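Local coordinates for protein 3'-5' exonuclease crn-4 (Caenorhabditis elegans, PDB 5DK5) that digests RNA and DNA as a metal-dependent 3'-5' exonuclease of the DEDDh family and takes part in DNA degradation during apoptosis, at residues B[58-63]-B[103-108]; B[149-154]-B[196-201]; B[26-31]-B[127-132]; B[93-98]-B[137-142]. All blocks are in the same frame, centred on the assembly; numbering follows the deposited sequence.

Interaction 1. Residues B[58-63]-B[103-108]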
# COMPACT_ATOMS: atom_id res chain seq x y z
N GLU B 58 16.37 -29.98 -3.12
CA GLU B 58 15.08 -29.36 -2.83
C GLU B 58 14.66 -29.64 -1.39
O GLU B 58 13.85 -28.91 -0.82
CB GLU B 58 14.01 -29.86 -3.81
CG GLU B 58 14.33 -29.56 -5.27
CD GLU B 58 13.16 -29.82 -6.20
OE1 GLU B 58 13.38 -29.87 -7.43
OE2 GLU B 58 12.02 -29.99 -5.71
N ASP B 59 15.21 -30.71 -0.82
CA ASP B 59 14.95 -31.05 0.58
C ASP B 59 15.66 -30.08 1.52
O ASP B 59 15.26 -29.90 2.67
CB ASP B 59 15.39 -32.48 0.87
CG ASP B 59 16.83 -32.74 0.49
OD1 ASP B 59 17.31 -32.14 -0.49
OD2 ASP B 59 17.49 -33.55 1.17
N ILE B 60 16.73 -29.45 1.02
CA ILE B 60 17.44 -28.42 1.76
C ILE B 60 16.99 -27.05 1.26
O ILE B 60 17.54 -26.53 0.29
CB ILE B 60 18.97 -28.55 1.63
CG1 ILE B 60 19.42 -29.96 2.02
CG2 ILE B 60 19.66 -27.49 2.49
CD1 ILE B 60 20.90 -30.21 1.84
N SER B 61 16.00 -26.47 1.93
CA SER B 61 15.44 -25.20 1.50
C SER B 61 14.92 -24.38 2.67
O SER B 61 14.56 -24.91 3.73
CB SER B 61 14.31 -25.45 0.51
OG SER B 61 13.36 -26.36 1.03
N PHE B 62 14.90 -23.07 2.46
CA PHE B 62 14.32 -22.11 3.39
C PHE B 62 13.24 -21.34 2.65
O PHE B 62 13.51 -20.75 1.61
CB PHE B 62 15.40 -21.17 3.93
CG PHE B 62 14.91 -20.20 4.96
CD1 PHE B 62 14.89 -20.54 6.30
CD2 PHE B 62 14.47 -18.94 4.59
CE1 PHE B 62 14.44 -19.65 7.25
CE2 PHE B 62 14.01 -18.04 5.54
CZ PHE B 62 14.00 -18.40 6.87
N ASN B 63 12.02 -21.34 3.18
CA ASN B 63 10.90 -20.72 2.50
C ASN B 63 9.88 -20.15 3.48
O ASN B 63 9.06 -20.88 4.03
CB ASN B 63 10.22 -21.73 1.57
CG ASN B 63 9.19 -21.08 0.65
OD1 ASN B 63 9.09 -19.86 0.58
ND2 ASN B 63 8.43 -21.91 -0.05
N GLN B 103 19.36 -17.08 9.73
CA GLN B 103 20.72 -17.22 10.24
C GLN B 103 20.91 -18.53 10.98
O GLN B 103 21.93 -19.20 10.83
CB GLN B 103 21.07 -16.05 11.15
CG GLN B 103 21.22 -14.72 10.43
CD GLN B 103 21.76 -13.63 11.32
OE1 GLN B 103 21.07 -13.15 12.23
NE2 GLN B 103 23.00 -13.23 11.08
N GLN B 104 19.92 -18.91 11.78
CA GLN B 104 19.97 -20.17 12.51
C GLN B 104 19.97 -21.35 11.54
O GLN B 104 20.63 -22.36 11.77
CB GLN B 104 18.80 -20.28 13.48
CG GLN B 104 18.78 -21.58 14.28
CD GLN B 104 20.06 -21.79 15.06
OE1 GLN B 104 20.55 -20.88 15.73
NE2 GLN B 104 20.62 -22.99 14.96
N TRP B 105 19.21 -21.21 10.45
CA TRP B 105 19.13 -22.23 9.42
C TRP B 105 20.51 -22.52 8.82
O TRP B 105 20.87 -23.67 8.59
CB TRP B 105 18.15 -21.80 8.33
CG TRP B 105 17.95 -22.80 7.23
CD1 TRP B 105 17.31 -24.01 7.33
CD2 TRP B 105 18.36 -22.68 5.87
NE1 TRP B 105 17.31 -24.64 6.11
CE2 TRP B 105 17.95 -23.84 5.20
CE3 TRP B 105 19.04 -21.69 5.15
CZ2 TRP B 105 18.19 -24.05 3.84
CZ3 TRP B 105 19.28 -21.90 3.80
CH2 TRP B 105 18.86 -23.07 3.16
N LEU B 106 21.28 -21.46 8.58
CA LEU B 106 22.64 -21.61 8.08
C LEU B 106 23.50 -22.38 9.08
O LEU B 106 24.30 -23.24 8.69
CB LEU B 106 23.27 -20.25 7.79
CG LEU B 106 22.62 -19.41 6.69
CD1 LEU B 106 23.27 -18.03 6.63
CD2 LEU B 106 22.73 -20.10 5.34
N ILE B 107 23.35 -22.06 10.36
CA ILE B 107 24.10 -22.74 11.41
C ILE B 107 23.69 -24.21 11.49
O ILE B 107 24.54 -25.09 11.61
CB ILE B 107 23.91 -22.06 12.78
CG1 ILE B 107 24.44 -20.63 12.73
CG2 ILE B 107 24.61 -22.86 13.89
CD1 ILE B 107 24.29 -19.85 14.02
N THR B 108 22.38 -24.46 11.43
CA THR B 108 21.86 -25.82 11.51
C THR B 108 22.41 -26.68 10.38
O THR B 108 22.68 -27.87 10.57
CB THR B 108 20.32 -25.84 11.47
OG1 THR B 108 19.80 -25.02 12.52
CG2 THR B 108 19.80 -27.26 11.63
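W105 lays its indole against F62 and the peptide just before it, fastening helix 95-109 to strand 55-65, an outer strand of the RNase H-like sheet at the core of the exonuclease. The tight part is a CH-pi contact. F62 CB stands 3.7 Å from the centroid of the six-membered ring of W105 and only 4° off the ring normal, so the methylene sits squarely over the face. Chi1 of W105 is -178°, which places CG opposite the backbone N and lets the indole reach across to the strand. The F62 ring does not lie flat on it: CD1 approaches W105 CG at 3.9 Å while the planes are inclined by 48°. The broad indole suits this place, because it can meet a side chain over one face and still touch the backbone before it; W105 CZ2 comes within 3.5 Å of S61 C, obliquely. F62 itself is buried and also packs on V98 and F102 of helix 95-109, and it meets F44 edge-to-face.

Towards the corner at 58-60 the packing thins. I60 offers just its CG2 branch, 4.0 Å from W105 CZ2; the end of its side chain leads away from W105, and I60 is partly exposed. Beyond it D59 is exposed and pairs with R57, as befits a charged residue on a turn. The serine next in line points away from the helix and serves the turn instead: S61 OG donates to the backbone O of E58 at 3.2 Å, tilted from the carbonyl plane.

Interaction 2. Residues B[149-154]-B[196-201]. With IPA (isopropyl alcohol), chain L.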
# COMPACT_ATOMS: atom_id res chain seq x y z
N ILE B 149 26.84 -14.33 -6.52
CA ILE B 149 26.94 -14.74 -7.91
C ILE B 149 25.74 -14.25 -8.71
O ILE B 149 24.62 -14.73 -8.53
CB ILE B 149 27.04 -16.28 -8.03
CG1 ILE B 149 28.22 -16.78 -7.19
CG2 ILE B 149 27.17 -16.69 -9.50
CD1 ILE B 149 28.47 -18.27 -7.27
N ASN B 150 25.98 -13.29 -9.59
CA ASN B 150 24.97 -12.84 -10.54
C ASN B 150 24.96 -13.81 -11.72
O ASN B 150 25.82 -13.75 -12.60
CB ASN B 150 25.26 -11.42 -11.00
CG ASN B 150 24.13 -10.82 -11.82
OD1 ASN B 150 23.40 -11.54 -12.52
ND2 ASN B 150 23.97 -9.51 -11.75
N LEU B 151 23.98 -14.71 -11.73
CA LEU B 151 23.96 -15.79 -12.71
C LEU B 151 23.72 -15.28 -14.13
O LEU B 151 24.20 -15.87 -15.09
CB LEU B 151 22.88 -16.82 -12.35
CG LEU B 151 22.98 -18.16 -13.08
CD1 LEU B 151 24.23 -18.91 -12.66
CD2 LEU B 151 21.75 -19.00 -12.82
N TYR B 152 22.98 -14.18 -14.25
CA TYR B 152 22.67 -13.62 -15.56
C TYR B 152 23.92 -13.01 -16.18
O TYR B 152 24.07 -12.98 -17.40
CB TYR B 152 21.57 -12.56 -15.45
CG TYR B 152 21.12 -12.03 -16.79
CD1 TYR B 152 20.25 -12.76 -17.58
CD2 TYR B 152 21.58 -10.81 -17.28
CE1 TYR B 152 19.83 -12.29 -18.81
CE2 TYR B 152 21.16 -10.33 -18.50
CZ TYR B 152 20.29 -11.08 -19.27
OH TYR B 152 19.88 -10.61 -20.49
N LYS B 153 24.81 -12.51 -15.33
CA LYS B 153 26.06 -11.94 -15.79
C LYS B 153 26.96 -13.03 -16.38
O LYS B 153 27.65 -12.81 -17.37
CB LYS B 153 26.78 -11.23 -14.65
CG LYS B 153 28.08 -10.57 -15.04
CD LYS B 153 28.72 -9.89 -13.84
CE LYS B 153 30.07 -9.30 -14.19
NZ LYS B 153 30.71 -8.72 -12.99
N ILE B 154 26.94 -14.20 -15.76
CA ILE B 154 27.68 -15.35 -16.27
C ILE B 154 27.04 -15.82 -17.56
O ILE B 154 27.73 -16.20 -18.51
CB ILE B 154 27.73 -16.50 -15.25
CG1 ILE B 154 28.30 -16.00 -13.92
CG2 ILE B 154 28.55 -17.67 -15.80
CD1 ILE B 154 28.29 -17.03 -12.82
N LEU B 196 13.91 -22.56 -8.01
CA LEU B 196 14.04 -23.83 -8.73
C LEU B 196 14.50 -23.61 -10.17
O LEU B 196 15.32 -24.36 -10.68
CB LEU B 196 12.71 -24.59 -8.70
CG LEU B 196 12.25 -25.09 -7.33
CD1 LEU B 196 10.84 -25.65 -7.42
CD2 LEU B 196 13.21 -26.13 -6.77
N ASN B 197 13.96 -22.58 -10.81
CA ASN B 197 14.35 -22.26 -12.18
C ASN B 197 15.81 -21.84 -12.26
O ASN B 197 16.55 -22.29 -13.13
CB ASN B 197 13.45 -21.16 -12.76
CG ASN B 197 12.14 -21.69 -13.29
OD1 ASN B 197 12.11 -22.40 -14.30
ND2 ASN B 197 11.04 -21.36 -12.62
N ILE B 198 16.22 -20.97 -11.35
CA ILE B 198 17.60 -20.50 -11.31
C ILE B 198 18.54 -21.67 -11.02
O ILE B 198 19.63 -21.76 -11.60
CB ILE B 198 17.79 -19.40 -10.24
CG1 ILE B 198 17.03 -18.14 -10.65
CG2 ILE B 198 19.27 -19.07 -10.06
CD1 ILE B 198 16.90 -17.10 -9.55
N ALA B 199 18.13 -22.55 -10.12
CA ALA B 199 18.93 -23.71 -9.75
C ALA B 199 19.13 -24.64 -10.94
O ALA B 199 20.24 -25.12 -11.18
CB ALA B 199 18.28 -24.46 -8.60
N THR B 200 18.06 -24.90 -11.68
CA THR B 200 18.12 -25.77 -12.84
C THR B 200 18.98 -25.13 -13.94
O THR B 200 19.75 -25.82 -14.60
CB THR B 200 16.72 -26.07 -13.40
OG1 THR B 200 15.90 -26.61 -12.35
CG2 THR B 200 16.79 -27.08 -14.54
N ILE B 201 18.82 -23.83 -14.11
CA ILE B 201 19.65 -23.08 -15.05
C ILE B 201 21.12 -23.18 -14.62
O ILE B 201 21.99 -23.47 -15.44
CB ILE B 201 19.23 -21.60 -15.13
CG1 ILE B 201 17.86 -21.47 -15.80
CG2 ILE B 201 20.25 -20.77 -15.92
CD1 ILE B 201 17.17 -20.15 -15.54
C1 IPA L . 22.22 -8.02 -15.16
C2 IPA L . 21.19 -7.93 -14.05
C3 IPA L . 20.04 -7.06 -14.50
O2 IPA L . 21.79 -7.35 -12.92
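A single methyl group, L151 CD2, carries the whole meeting with I198 and I201, at the point where a strand of the RNase H-like fold turns directly into a helix. It sits 3.7 Å from I198 CG2 and 3.9 Å from I201 CG2, wedged between residues one turn apart on helix 191-207, and it also rests against the backbone O of I198. Chi1 of -166° swings the leucine's CG opposite its backbone N and carries the branch towards that helix, where the L151 and I198 side chains pass each other in opposite directions. Branched aliphatic residues suit so buried a seam, since their methyls fill it without needing polar partners. I198 also packs on I23, and the I198 side chain is about 6 Å from the bound magnesium ion, so the seam lies just behind the metal site.

The start of helix 151-161 is fixed by N150, its N-cap. OD1 accepts from K153 N at 3.3 Å, with the donor well above the carbonyl plane, and more weakly from Y152 N. The other end of the amide, ND2, binds E216 OE2 and donates to an isopropyl alcohol O2 at 3.3 Å. With an alanine here, the K153 and Y152 amides would probably lose their cap and E216 this amide donor, leaving the first turn that presents L151 less firmly held. The alcohol, probably from the crystallisation liquor, also touches the neighbouring tyrosine, its C1 lying 3.6 Å from Y152 CD2.

Interaction 3. Residues B[26-31]-B[127-132]. With IPA (isopropyl alcohol), chain M.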
# COMPACT_ATOMS: atom_id res chain seq x y z
N PHE B 26 14.15 -13.07 -3.27
CA PHE B 26 13.24 -12.23 -2.50
C PHE B 26 12.08 -11.77 -3.36
O PHE B 26 12.25 -11.45 -4.54
CB PHE B 26 13.97 -11.00 -1.94
CG PHE B 26 14.92 -11.30 -0.82
CD1 PHE B 26 14.50 -11.96 0.32
CD2 PHE B 26 16.25 -10.90 -0.90
CE1 PHE B 26 15.38 -12.22 1.36
CE2 PHE B 26 17.13 -11.16 0.13
CZ PHE B 26 16.70 -11.82 1.26
N GLU B 27 10.89 -11.76 -2.77
CA GLU B 27 9.74 -11.08 -3.35
C GLU B 27 9.34 -9.97 -2.39
O GLU B 27 9.45 -10.13 -1.18
CB GLU B 27 8.58 -12.04 -3.59
CG GLU B 27 8.93 -13.20 -4.52
CD GLU B 27 9.34 -12.74 -5.91
OE1 GLU B 27 8.79 -11.72 -6.39
OE2 GLU B 27 10.21 -13.40 -6.52
N THR B 28 8.90 -8.84 -2.94
CA THR B 28 8.61 -7.66 -2.14
C THR B 28 7.23 -7.08 -2.41
O THR B 28 6.56 -7.45 -3.38
CB THR B 28 9.65 -6.53 -2.41
OG1 THR B 28 9.41 -5.96 -3.70
CG2 THR B 28 11.07 -7.07 -2.34
N THR B 29 6.81 -6.18 -1.53
CA THR B 29 5.66 -5.34 -1.81
C THR B 29 6.00 -4.48 -3.01
O THR B 29 7.18 -4.22 -3.27
CB THR B 29 5.29 -4.46 -0.61
OG1 THR B 29 6.43 -3.69 -0.21
CG2 THR B 29 4.81 -5.30 0.56
N SER B 30 4.99 -4.03 -3.74
CA SER B 30 5.23 -3.21 -4.92
C SER B 30 3.95 -2.57 -5.44
O SER B 30 2.84 -2.99 -5.10
CB SER B 30 5.87 -4.04 -6.03
OG SER B 30 5.03 -5.13 -6.38
N ASP B 31 4.14 -1.54 -6.25
CA ASP B 31 3.06 -0.91 -7.00
C ASP B 31 3.62 -0.60 -8.39
O ASP B 31 4.23 0.45 -8.59
CB ASP B 31 2.56 0.36 -6.31
CG ASP B 31 1.35 0.96 -6.98
OD1 ASP B 31 0.54 0.19 -7.55
OD2 ASP B 31 1.20 2.20 -6.95
N TRP B 127 21.64 -6.34 -3.86
CA TRP B 127 22.08 -4.95 -3.92
C TRP B 127 20.96 -3.97 -3.55
O TRP B 127 21.20 -3.00 -2.83
CB TRP B 127 22.61 -4.59 -5.31
CG TRP B 127 22.56 -3.12 -5.58
CD1 TRP B 127 23.37 -2.16 -5.06
CD2 TRP B 127 21.63 -2.45 -6.43
NE1 TRP B 127 23.01 -0.92 -5.54
CE2 TRP B 127 21.94 -1.07 -6.38
CE3 TRP B 127 20.56 -2.87 -7.23
CZ2 TRP B 127 21.22 -0.12 -7.10
CZ3 TRP B 127 19.85 -1.92 -7.94
CH2 TRP B 127 20.19 -0.56 -7.88
N ARG B 128 19.74 -4.23 -4.02
CA ARG B 128 18.62 -3.33 -3.76
C ARG B 128 17.72 -3.83 -2.63
O ARG B 128 17.65 -3.22 -1.56
CB ARG B 128 17.77 -3.13 -5.02
CG ARG B 128 16.56 -2.21 -4.81
CD ARG B 128 15.87 -1.86 -6.13
NE ARG B 128 15.29 -3.03 -6.77
CZ ARG B 128 14.11 -3.56 -6.45
NH1 ARG B 128 13.38 -3.04 -5.48
NH2 ARG B 128 13.67 -4.63 -7.10
N ILE B 129 17.05 -4.95 -2.87
CA ILE B 129 16.03 -5.45 -1.95
C ILE B 129 16.59 -5.74 -0.57
O ILE B 129 16.06 -5.26 0.43
CB ILE B 129 15.36 -6.73 -2.51
CG1 ILE B 129 14.58 -6.38 -3.79
CG2 ILE B 129 14.43 -7.37 -1.47
CD1 ILE B 129 13.96 -7.56 -4.51
N ALA B 130 17.66 -6.53 -0.50
CA ALA B 130 18.26 -6.85 0.78
C ALA B 130 18.74 -5.58 1.47
O ALA B 130 18.37 -5.31 2.60
CB ALA B 130 19.40 -7.84 0.62
N GLN B 131 19.54 -4.79 0.76
CA GLN B 131 20.13 -3.58 1.34
C GLN B 131 19.07 -2.64 1.92
O GLN B 131 19.23 -2.11 3.02
CB GLN B 131 20.95 -2.84 0.28
CG GLN B 131 22.24 -2.25 0.82
CD GLN B 131 22.93 -1.33 -0.16
OE1 GLN B 131 23.58 -0.36 0.23
NE2 GLN B 131 22.82 -1.64 -1.45
N TYR B 132 17.98 -2.44 1.19
CA TYR B 132 16.92 -1.52 1.62
C TYR B 132 16.17 -2.08 2.82
O TYR B 132 15.86 -1.34 3.76
CB TYR B 132 15.95 -1.24 0.48
CG TYR B 132 14.94 -0.16 0.80
CD1 TYR B 132 15.29 1.18 0.75
CD2 TYR B 132 13.64 -0.49 1.17
CE1 TYR B 132 14.38 2.17 1.05
CE2 TYR B 132 12.72 0.50 1.46
CZ TYR B 132 13.09 1.82 1.40
OH TYR B 132 12.17 2.80 1.70
C1 IPA M . 13.28 0.69 -2.22
C2 IPA M . 13.96 1.02 -3.53
C3 IPA M . 15.45 1.10 -3.31
O2 IPA M . 13.67 0.00 -4.46
O HOH W 1 10.94 -5.22 -5.87
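F26 and I129 have their CA atoms 7.4 Å apart where strand 26-28 passes helix segment 127-132 at 72°, the two axes approaching to 9.6 Å. I129 is the central residue of the contact. Its CG2 meets T28 CG2 tip to tip at 3.5 Å, closer than carbons usually pack, and touches F26 CB at 3.7 Å. The F26 and I129 side chains pass in opposite directions, and CE2 of the F26 ring lies 4.1 Å from A130 CB, where a small residue leaves room for an aromatic one.

Threonine serves two purposes in its place. The T28 methyl packs on the isoleucine, while T28 OG1 donates to the T29 backbone O and accepts from a water at 2.8 Å. That water in turn accepts from R128 NH2 at 3.1 Å, lying in the guanidinium plane, and so joins strand to helix. The R128 chain bends at chi3 (65°), bringing one face of the guanidinium over I129 CG1; NE binds Q124 OE1, and NH1 donates to an isopropyl alcohol whose C1 lies over the Y132 ring. A leucine in place of R128 would probably leave the bridging water without its donor on the helix and Q124 without its partner.

E27, between F26 and T28, points its CB away from the helix and is a magnesium ligand with D25 and D194. Helix 124-136 thus backs the metal-binding strand of the RNase H-like sheet, with V41 of strand 41-50 touching both F26 and I129, and F246 of helix 239-249 packing against R128.

Interaction 4. Residues B[93-98]-B[137-142]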
# COMPACT_ATOMS: atom_id res chain seq x y z
N ASP B 93 5.68 -13.61 10.21
CA ASP B 93 6.51 -12.81 11.10
C ASP B 93 7.13 -11.65 10.33
O ASP B 93 7.22 -11.69 9.11
CB ASP B 93 7.61 -13.67 11.74
CG ASP B 93 7.06 -14.72 12.69
OD1 ASP B 93 6.55 -14.33 13.76
OD2 ASP B 93 7.16 -15.92 12.38
N THR B 94 7.54 -10.61 11.05
CA THR B 94 8.25 -9.50 10.44
C THR B 94 9.66 -9.94 10.04
O THR B 94 10.13 -10.98 10.49
CB THR B 94 8.35 -8.29 11.38
OG1 THR B 94 8.92 -8.70 12.63
CG2 THR B 94 6.97 -7.71 11.63
N PHE B 95 10.31 -9.14 9.20
CA PHE B 95 11.58 -9.53 8.59
C PHE B 95 12.68 -9.85 9.61
O PHE B 95 13.49 -10.75 9.38
CB PHE B 95 12.08 -8.44 7.65
CG PHE B 95 13.38 -8.77 6.98
CD1 PHE B 95 13.41 -9.59 5.87
CD2 PHE B 95 14.58 -8.27 7.46
CE1 PHE B 95 14.60 -9.90 5.25
CE2 PHE B 95 15.77 -8.57 6.85
CZ PHE B 95 15.79 -9.40 5.74
N ASP B 96 12.71 -9.12 10.72
CA ASP B 96 13.75 -9.31 11.72
C ASP B 96 13.69 -10.72 12.31
O ASP B 96 14.72 -11.33 12.57
CB ASP B 96 13.62 -8.27 12.83
CG ASP B 96 12.24 -8.22 13.44
OD1 ASP B 96 11.25 -8.31 12.69
OD2 ASP B 96 12.15 -8.08 14.68
N VAL B 97 12.48 -11.23 12.50
CA VAL B 97 12.30 -12.58 13.02
C VAL B 97 12.69 -13.62 11.98
O VAL B 97 13.42 -14.57 12.28
CB VAL B 97 10.84 -12.82 13.45
CG1 VAL B 97 10.65 -14.26 13.95
CG2 VAL B 97 10.43 -11.83 14.52
N VAL B 98 12.21 -13.44 10.76
CA VAL B 98 12.48 -14.38 9.68
C VAL B 98 13.97 -14.41 9.34
O VAL B 98 14.52 -15.46 9.03
CB VAL B 98 11.68 -14.04 8.42
CG1 VAL B 98 12.08 -14.92 7.25
CG2 VAL B 98 10.19 -14.18 8.70
N SER B 137 14.93 -2.46 8.78
CA SER B 137 14.99 -3.29 9.98
C SER B 137 16.16 -2.91 10.88
O SER B 137 16.34 -3.49 11.96
CB SER B 137 15.10 -4.76 9.59
OG SER B 137 14.05 -5.11 8.70
N ASN B 138 16.96 -1.94 10.45
CA ASN B 138 18.15 -1.52 11.18
C ASN B 138 19.08 -2.71 11.46
O ASN B 138 19.58 -2.87 12.57
CB ASN B 138 17.77 -0.83 12.49
CG ASN B 138 18.96 -0.16 13.15
OD1 ASN B 138 19.93 0.20 12.49
ND2 ASN B 138 18.89 0.00 14.47
N ILE B 139 19.29 -3.54 10.44
CA ILE B 139 20.19 -4.67 10.54
C ILE B 139 21.43 -4.40 9.69
O ILE B 139 21.33 -3.86 8.59
CB ILE B 139 19.52 -5.98 10.09
CG1 ILE B 139 18.24 -6.21 10.89
CG2 ILE B 139 20.48 -7.16 10.25
CD1 ILE B 139 17.46 -7.45 10.50
N GLN B 140 22.59 -4.77 10.22
CA GLN B 140 23.84 -4.59 9.50
C GLN B 140 23.89 -5.53 8.30
O GLN B 140 23.57 -6.71 8.41
CB GLN B 140 25.03 -4.85 10.42
CG GLN B 140 26.38 -4.59 9.78
CD GLN B 140 27.52 -4.76 10.76
OE1 GLN B 140 28.37 -3.89 10.89
NE2 GLN B 140 27.54 -5.90 11.45
N MET B 141 24.30 -5.00 7.15
CA MET B 141 24.42 -5.80 5.94
C MET B 141 25.45 -6.91 6.16
O MET B 141 26.62 -6.63 6.39
CB MET B 141 24.83 -4.92 4.76
CG MET B 141 24.63 -5.57 3.41
SD MET B 141 22.89 -5.69 2.95
CE MET B 141 23.03 -6.34 1.29
N PRO B 142 25.01 -8.19 6.10
CA PRO B 142 25.94 -9.28 6.40
C PRO B 142 27.01 -9.48 5.33
O PRO B 142 26.81 -9.10 4.17
CB PRO B 142 25.03 -10.50 6.50
CG PRO B 142 23.87 -10.18 5.63
CD PRO B 142 23.67 -8.69 5.75
O HOH W 2 12.17 -5.68 10.65
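F95 and S137 make the closest contact here, ring carbon CD2 of the phenylalanine lying 3.4 Å from S137 OG. The hydroxyl comes at the ring obliquely and is not spent on it, for OG is hydrogen-bonded to Q133 NE2 and, at 2.8 Å, to a water. The same water bonds weakly to D96 OD1 at 3.5 Å, giving the exposed side a thin water link that suits a serine and an exposed aspartate. Further along the F95 ring, I139 CD1 reaches CE2 at 4.2 Å, and this methyl also lies 4.3 Å from D96 CA. The isoleucine therefore spans the ring and the backbone at the first turn of helix 95-109.

A side-chain torsion and a helix end position these groups. Chi1 of F95 is -180°, with CG trans to the backbone N, so the ring extends from the helix start towards S137. On the other segment, N138 ends helix 124-136 in a Schellman motif with phi of 54°, a conformation asparagine tolerates better than most residues, and the chain then turns to bring I139 back to F95.

A second shell closes round them: Q133 packs on F95, while M134 and Y99 both touch I139. This is structural packing within the RNase H-like exonuclease domain, joining the beginning of helix 95-109 to the loop that follows helix 124-136, with V66, just past strand 55-65, touching both F95 and V98.

Overall arrangement
From the N terminus, strand segment 26-31 waits some 95 residues for helix segment 127-132, so interaction 3 closes the longest loop. Interaction 1 (58-63 with 103-108) opens and closes within that loop. Interaction 4 starts at 93-98, before interaction 1 has closed, and ends at 137-142, after interaction 3, so it crosses both. Interaction 2 (149-154 with 196-201) follows in series. Direct touches connect them: F62 on V98 joins 1 to 4, A130 and Q131 on M141 join 3 to 4, and E58 on L196 joins 1 to 2. Interactions 1 and 3 tie helices 95-109 and 124-136 to the central sheet, interaction 4 joins helix 95-109 to the loop after 124-136, and interaction 2 joins helices 151-161 and 191-207.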